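Local coordinates for protein (congerin I) (Conger myriaster, PDB 1C1L) that binds beta-galactosides such as lactose as a homodimeric lectin of the galectin family, its physiological function being not yet known, at residues M61-Q75 with G106-E118. Sequence-based numbering, arbitrary orientation.
Sequences MNSTLKGDNGWETEQ and GPNLEFPNRYSKE. With GAL (beta-D-galactopyranose), chain B; BGC (beta-D-glucopyranose), chain C.
This contact closes one margin of the galectin beta-sandwich, just behind the galactose site. Arg114 and Tyr115, in a type I turn after strand 108-112, reach the strand and loop that carry Asn62, Trp71 and Glu74. The extended Arg114 chain brings one face of its guanidinium over Phe111 CZ, the ring inclined to it, and three oxygens lie at the guanidinium edge. Arg114 NH2 meets a lone pair of Thr73 O at 2.7 Å, nearly straight (168°). Arg114 NH1 gives bonds to Ser63 OG (3.0 Å) and Asn62 OD1 (3.0 Å). The amide of Asn62 stands almost upright to the guanidinium. Its ND2 donates to O6 of the galactose (GAL) at 2.9 Å, so Arg114, in the second shell, probably helps to hold the Asn62 amide in place for the sugar. Ser63 OG donates a hydrogen bond to Tyr115 OH (2.8 Å), and Tyr115 OH in turn donates to Glu72 OE2 (2.7 Å), meeting it from above the carboxylate plane. Leu65 CD2 sits over the centre of the Tyr115 ring, a CH-pi contact at 3.8 Å from the centroid. Phe111, its CG anti to the backbone N (chi1 -176°), turns its ring in against Met61 CB and the Asn62 backbone. A water joins Gln75 OE1 to Glu110 O. Strands 61-64 and 108-112 belong to different sheets and run 25° from parallel. Between the sheets, Phe111 also touches Leu44 of strand 41-52, while Met61 reaches Ile101 of strand 98-103.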
loop_
_atom_site.group_PDB
_atom_site.type_symbol
_atom_site.label_atom_id
_atom_site.label_comp_id
_atom_site.label_asym_id
_atom_site.label_seq_id
_atom_site.Cartn_x
_atom_site.Cartn_y
_atom_site.Cartn_z
ATOM N N MET A 61 -7.470 4.860 -21.691
ATOM C CA MET A 61 -8.269 4.662 -20.495
ATOM C C MET A 61 -9.520 3.891 -20.870
ATOM O O MET A 61 -10.147 4.141 -21.913
ATOM C CB MET A 61 -8.672 5.995 -19.903
ATOM C CG MET A 61 -7.473 6.762 -19.385
ATOM S SD MET A 61 -7.958 8.391 -18.784
ATOM C CE MET A 61 -7.873 9.266 -20.319
ATOM N N ASN A 62 -9.884 2.934 -20.027
ATOM C CA ASN A 62 -11.063 2.141 -20.271
ATOM C C ASN A 62 -11.488 1.488 -18.962
ATOM O O ASN A 62 -10.841 1.706 -17.924
ATOM C CB ASN A 62 -10.737 1.087 -21.317
ATOM C CG ASN A 62 -11.957 0.663 -22.121
ATOM O OD1 ASN A 62 -13.109 0.937 -21.777
ATOM N ND2 ASN A 62 -11.755 -0.057 -23.213
ATOM N N SER A 63 -12.543 0.692 -19.012
ATOM C CA SER A 63 -13.059 -0.098 -17.915
ATOM C C SER A 63 -13.541 -1.425 -18.501
ATOM O O SER A 63 -13.616 -1.610 -19.731
ATOM C CB SER A 63 -14.207 0.667 -17.269
ATOM O OG SER A 63 -15.304 0.836 -18.155
ATOM N N THR A 64 -13.838 -2.382 -17.622
ATOM C CA THR A 64 -14.367 -3.664 -18.027
ATOM C C THR A 64 -15.088 -4.289 -16.841
ATOM O O THR A 64 -14.674 -4.154 -15.683
ATOM C CB THR A 64 -13.241 -4.622 -18.515
ATOM O OG1 THR A 64 -13.947 -5.799 -18.902
ATOM C CG2 THR A 64 -12.132 -4.912 -17.503
ATOM N N LEU A 65 -16.184 -4.948 -17.153
ATOM C CA LEU A 65 -16.909 -5.750 -16.189
ATOM C C LEU A 65 -16.630 -7.221 -16.436
ATOM O O LEU A 65 -17.075 -8.078 -15.671
ATOM C CB LEU A 65 -18.398 -5.460 -16.318
ATOM C CG LEU A 65 -18.899 -4.098 -15.834
ATOM C CD1 LEU A 65 -20.373 -3.943 -16.157
ATOM C CD2 LEU A 65 -18.634 -3.967 -14.339
ATOM N N LYS A 66 -15.919 -7.571 -17.514
ATOM C CA LYS A 66 -15.710 -8.974 -17.838
ATOM C C LYS A 66 -14.267 -9.240 -18.238
ATOM O O LYS A 66 -13.976 -9.917 -19.247
ATOM C CB LYS A 66 -16.597 -9.427 -19.001
ATOM C CG LYS A 66 -18.116 -9.404 -18.878
ATOM C CD LYS A 66 -18.733 -10.483 -19.775
ATOM C CE LYS A 66 -18.208 -10.620 -21.200
ATOM N NZ LYS A 66 -18.344 -9.413 -21.993
ATOM N N GLY A 67 -13.317 -8.670 -17.522
ATOM C CA GLY A 67 -11.903 -8.881 -17.803
ATOM C C GLY A 67 -11.522 -8.488 -19.223
ATOM O O GLY A 67 -12.020 -7.512 -19.793
ATOM N N ASP A 68 -10.703 -9.307 -19.846
ATOM C CA ASP A 68 -10.212 -9.024 -21.181
ATOM C C ASP A 68 -11.278 -9.112 -22.265
ATOM O O ASP A 68 -11.061 -8.662 -23.389
ATOM C CB ASP A 68 -9.065 -9.976 -21.482
ATOM C CG ASP A 68 -8.196 -9.507 -22.642
ATOM O OD1 ASP A 68 -7.857 -8.330 -22.711
ATOM O OD2 ASP A 68 -7.872 -10.332 -23.495
ATOM N N ASN A 69 -12.445 -9.678 -21.971
ATOM C CA ASN A 69 -13.487 -9.719 -22.987
ATOM C C ASN A 69 -14.562 -8.673 -22.772
ATOM O O ASN A 69 -15.631 -8.737 -23.386
ATOM C CB ASN A 69 -14.104 -11.115 -23.028
ATOM C CG ASN A 69 -13.092 -12.054 -23.650
ATOM O OD1 ASN A 69 -12.564 -11.856 -24.748
ATOM N ND2 ASN A 69 -12.642 -13.047 -22.915
ATOM N N GLY A 70 -14.351 -7.679 -21.911
ATOM C CA GLY A 70 -15.397 -6.695 -21.694
ATOM C C GLY A 70 -14.912 -5.275 -21.865
ATOM O O GLY A 70 -15.598 -4.383 -21.365
ATOM N N TRP A 71 -13.765 -5.001 -22.479
ATOM C CA TRP A 71 -13.275 -3.632 -22.630
ATOM C C TRP A 71 -14.304 -2.803 -23.372
ATOM O O TRP A 71 -14.848 -3.257 -24.386
ATOM C CB TRP A 71 -11.962 -3.599 -23.391
ATOM C CG TRP A 71 -10.840 -4.322 -22.669
ATOM C CD1 TRP A 71 -10.265 -5.446 -23.192
ATOM C CD2 TRP A 71 -10.289 -3.956 -21.464
ATOM N NE1 TRP A 71 -9.336 -5.790 -22.325
ATOM C CE2 TRP A 71 -9.308 -4.932 -21.291
ATOM C CE3 TRP A 71 -10.460 -2.935 -20.534
ATOM C CZ2 TRP A 71 -8.502 -4.909 -20.145
ATOM C CZ3 TRP A 71 -9.656 -2.912 -19.394
ATOM C CH2 TRP A 71 -8.673 -3.889 -19.206
ATOM N N GLU A 72 -14.563 -1.616 -22.851
ATOM C CA GLU A 72 -15.615 -0.780 -23.397
ATOM C C GLU A 72 -15.050 0.340 -24.270
ATOM O O GLU A 72 -14.060 0.130 -24.976
ATOM C CB GLU A 72 -16.420 -0.265 -22.217
ATOM C CG GLU A 72 -17.021 -1.368 -21.343
ATOM C CD GLU A 72 -18.051 -0.906 -20.338
ATOM O OE1 GLU A 72 -18.557 0.199 -20.465
ATOM O OE2 GLU A 72 -18.363 -1.662 -19.428
ATOM N N THR A 73 -15.649 1.544 -24.283
ATOM C CA THR A 73 -15.124 2.653 -25.065
ATOM C C THR A 73 -13.838 3.246 -24.502
ATOM O O THR A 73 -13.761 3.718 -23.378
ATOM C CB THR A 73 -16.208 3.763 -25.146
ATOM O OG1 THR A 73 -17.360 3.121 -25.698
ATOM C CG2 THR A 73 -15.798 4.975 -25.984
ATOM N N GLU A 74 -12.784 3.189 -25.305
ATOM C CA GLU A 74 -11.527 3.810 -24.947
ATOM C C GLU A 74 -11.594 5.319 -25.040
ATOM O O GLU A 74 -12.303 5.897 -25.878
ATOM C CB GLU A 74 -10.417 3.368 -25.875
ATOM C CG GLU A 74 -10.198 1.878 -25.810
ATOM C CD GLU A 74 -9.036 1.380 -26.656
ATOM O OE1 GLU A 74 -8.616 2.058 -27.586
ATOM O OE2 GLU A 74 -8.546 0.297 -26.379
ATOM N N GLN A 75 -10.932 5.965 -24.088
ATOM C CA GLN A 75 -10.649 7.380 -24.157
ATOM C C GLN A 75 -9.125 7.415 -24.204
ATOM O O GLN A 75 -8.414 6.716 -23.479
ATOM C CB GLN A 75 -11.188 8.118 -22.938
ATOM C CG GLN A 75 -12.720 8.106 -23.002
ATOM C CD GLN A 75 -13.365 9.174 -22.137
ATOM O OE1 GLN A 75 -12.700 10.128 -21.742
ATOM N NE2 GLN A 75 -14.657 9.113 -21.862
ATOM N N GLY A 106 2.908 15.802 -15.187
ATOM C CA GLY A 106 2.192 15.528 -16.399
ATOM C C GLY A 106 0.806 16.120 -16.351
ATOM O O GLY A 106 0.546 17.044 -15.580
ATOM N N PRO A 107 -0.093 15.649 -17.197
ATOM C CA PRO A 107 -1.442 16.163 -17.261
ATOM C C PRO A 107 -2.356 15.641 -16.168
ATOM O O PRO A 107 -2.097 14.685 -15.415
ATOM C CB PRO A 107 -1.863 15.789 -18.665
ATOM C CG PRO A 107 -1.242 14.415 -18.810
ATOM C CD PRO A 107 0.150 14.637 -18.224
ATOM N N ASN A 108 -3.471 16.334 -16.128
ATOM C CA ASN A 108 -4.582 15.938 -15.305
ATOM C C ASN A 108 -5.597 15.457 -16.316
ATOM O O ASN A 108 -5.845 16.125 -17.330
ATOM C CB ASN A 108 -5.134 17.119 -14.527
ATOM C CG ASN A 108 -4.084 17.642 -13.571
ATOM O OD1 ASN A 108 -3.888 18.842 -13.428
ATOM N ND2 ASN A 108 -3.325 16.811 -12.878
ATOM N N LEU A 109 -6.146 14.273 -16.115
ATOM C CA LEU A 109 -7.133 13.695 -17.019
ATOM C C LEU A 109 -8.380 13.362 -16.222
ATOM O O LEU A 109 -8.332 13.289 -14.992
ATOM C CB LEU A 109 -6.588 12.421 -17.674
ATOM C CG LEU A 109 -5.310 12.554 -18.503
ATOM C CD1 LEU A 109 -4.713 11.203 -18.845
ATOM C CD2 LEU A 109 -5.656 13.331 -19.755
ATOM N N GLU A 110 -9.532 13.216 -16.864
ATOM C CA GLU A 110 -10.761 12.805 -16.210
ATOM C C GLU A 110 -11.260 11.621 -16.989
ATOM O O GLU A 110 -10.958 11.496 -18.179
ATOM C CB GLU A 110 -11.835 13.843 -16.279
ATOM C CG GLU A 110 -11.509 15.018 -15.392
ATOM C CD GLU A 110 -12.429 16.217 -15.548
ATOM O OE1 GLU A 110 -13.397 16.172 -16.307
ATOM O OE2 GLU A 110 -12.166 17.219 -14.895
ATOM N N PHE A 111 -12.019 10.774 -16.324
ATOM C CA PHE A 111 -12.591 9.607 -16.971
ATOM C C PHE A 111 -13.921 9.356 -16.275
ATOM O O PHE A 111 -13.986 9.596 -15.065
ATOM C CB PHE A 111 -11.651 8.405 -16.797
ATOM C CG PHE A 111 -12.114 7.150 -17.529
ATOM C CD1 PHE A 111 -12.003 7.061 -18.918
ATOM C CD2 PHE A 111 -12.647 6.085 -16.803
ATOM C CE1 PHE A 111 -12.437 5.904 -19.576
ATOM C CE2 PHE A 111 -13.079 4.935 -17.469
ATOM C CZ PHE A 111 -12.973 4.846 -18.852
ATOM N N PRO A 112 -15.015 8.924 -16.906
ATOM C CA PRO A 112 -16.268 8.688 -16.217
ATOM C C PRO A 112 -16.175 7.579 -15.186
ATOM O O PRO A 112 -15.431 6.609 -15.333
ATOM C CB PRO A 112 -17.270 8.388 -17.316
ATOM C CG PRO A 112 -16.427 7.945 -18.482
ATOM C CD PRO A 112 -15.169 8.788 -18.351
ATOM N N ASN A 113 -16.953 7.736 -14.127
ATOM C CA ASN A 113 -17.106 6.684 -13.141
ATOM C C ASN A 113 -18.316 5.949 -13.694
ATOM O O ASN A 113 -19.480 6.175 -13.349
ATOM C CB ASN A 113 -17.403 7.271 -11.761
ATOM C CG ASN A 113 -17.563 6.247 -10.648
ATOM O OD1 ASN A 113 -17.767 5.051 -10.886
ATOM N ND2 ASN A 113 -17.472 6.630 -9.386
ATOM N N ARG A 114 -18.048 5.030 -14.611
ATOM C CA ARG A 114 -19.086 4.297 -15.328
ATOM C C ARG A 114 -20.038 3.466 -14.487
ATOM O O ARG A 114 -21.232 3.361 -14.775
ATOM C CB ARG A 114 -18.397 3.414 -16.363
ATOM C CG ARG A 114 -17.802 4.285 -17.456
ATOM C CD ARG A 114 -17.002 3.477 -18.456
ATOM N NE ARG A 114 -16.669 4.279 -19.622
ATOM C CZ ARG A 114 -15.828 3.866 -20.578
ATOM N NH1 ARG A 114 -15.179 2.704 -20.524
ATOM N NH2 ARG A 114 -15.611 4.682 -21.603
ATOM N N TYR A 115 -19.544 2.919 -13.388
ATOM C CA TYR A 115 -20.330 2.019 -12.567
ATOM C C TYR A 115 -20.800 2.651 -11.255
ATOM O O TYR A 115 -21.258 1.934 -10.371
ATOM C CB TYR A 115 -19.496 0.745 -12.316
ATOM C CG TYR A 115 -18.875 0.196 -13.600
ATOM C CD1 TYR A 115 -19.660 0.005 -14.744
ATOM C CD2 TYR A 115 -17.508 -0.055 -13.631
ATOM C CE1 TYR A 115 -19.058 -0.428 -15.927
ATOM C CE2 TYR A 115 -16.907 -0.489 -14.808
ATOM C CZ TYR A 115 -17.692 -0.665 -15.945
ATOM O OH TYR A 115 -17.105 -1.063 -17.118
ATOM N N SER A 116 -20.719 3.972 -11.110
ATOM C CA SER A 116 -21.154 4.668 -9.898
ATOM C C SER A 116 -20.627 4.064 -8.598
ATOM O O SER A 116 -21.328 3.785 -7.624
ATOM C CB SER A 116 -22.686 4.728 -9.896
ATOM O OG SER A 116 -23.107 5.459 -11.046
ATOM N N LYS A 117 -19.318 3.899 -8.587
ATOM C CA LYS A 117 -18.624 3.327 -7.454
ATOM C C LYS A 117 -18.298 4.401 -6.440
ATOM O O LYS A 117 -17.987 5.531 -6.793
ATOM C CB LYS A 117 -17.333 2.655 -7.894
ATOM C CG LYS A 117 -17.582 1.455 -8.787
ATOM C CD LYS A 117 -18.443 0.470 -8.019
ATOM C CE LYS A 117 -18.382 -0.852 -8.722
ATOM N NZ LYS A 117 -19.042 -1.817 -7.871
ATOM N N GLU A 118 -18.433 4.045 -5.165
ATOM C CA GLU A 118 -18.079 4.934 -4.079
ATOM C C GLU A 118 -16.979 4.372 -3.194
ATOM O O GLU A 118 -16.549 5.033 -2.246
ATOM C CB GLU A 118 -19.308 5.208 -3.233
ATOM C CG GLU A 118 -20.220 6.136 -4.014
ATOM C CD GLU A 118 -21.533 6.464 -3.347
ATOM O OE1 GLU A 118 -22.260 5.553 -2.956
ATOM O OE2 GLU A 118 -21.822 7.649 -3.237
HETATM C C1 GAL B . -6.814 -3.614 -25.494
HETATM C C2 GAL B . -5.658 -4.300 -24.766
HETATM C C3 GAL B . -5.976 -4.458 -23.278
HETATM C C4 GAL B . -6.412 -3.113 -22.667
HETATM C C5 GAL B . -7.515 -2.489 -23.512
HETATM C C6 GAL B . -7.911 -1.116 -23.014
HETATM O O2 GAL B . -5.443 -5.580 -25.346
HETATM O O3 GAL B . -4.823 -4.948 -22.613
HETATM O O4 GAL B . -5.285 -2.253 -22.613
HETATM O O5 GAL B . -7.093 -2.356 -24.892
HETATM O O6 GAL B . -8.968 -0.595 -23.781
HETATM C C2 BGC C . -7.982 -1.213 -29.519
HETATM C C3 BGC C . -6.920 -1.711 -28.525
HETATM C C4 BGC C . -7.507 -2.814 -27.662
HETATM C C5 BGC C . -8.059 -3.930 -28.562
HETATM C C6 BGC C . -8.681 -5.063 -27.773
HETATM C C1 BGC C . -8.562 -2.381 -30.314
HETATM O O1 BGC C . -9.606 -1.938 -31.091
HETATM O O2 BGC C . -7.386 -0.281 -30.411
HETATM O O3 BGC C . -6.496 -0.633 -27.713
HETATM O O4 BGC C . -6.468 -3.358 -26.803
HETATM O O5 BGC C . -9.079 -3.371 -29.406
HETATM O O6 BGC C . -9.755 -4.611 -26.962
HETATM O O HOH W 1 -10.068 11.226 -21.023
#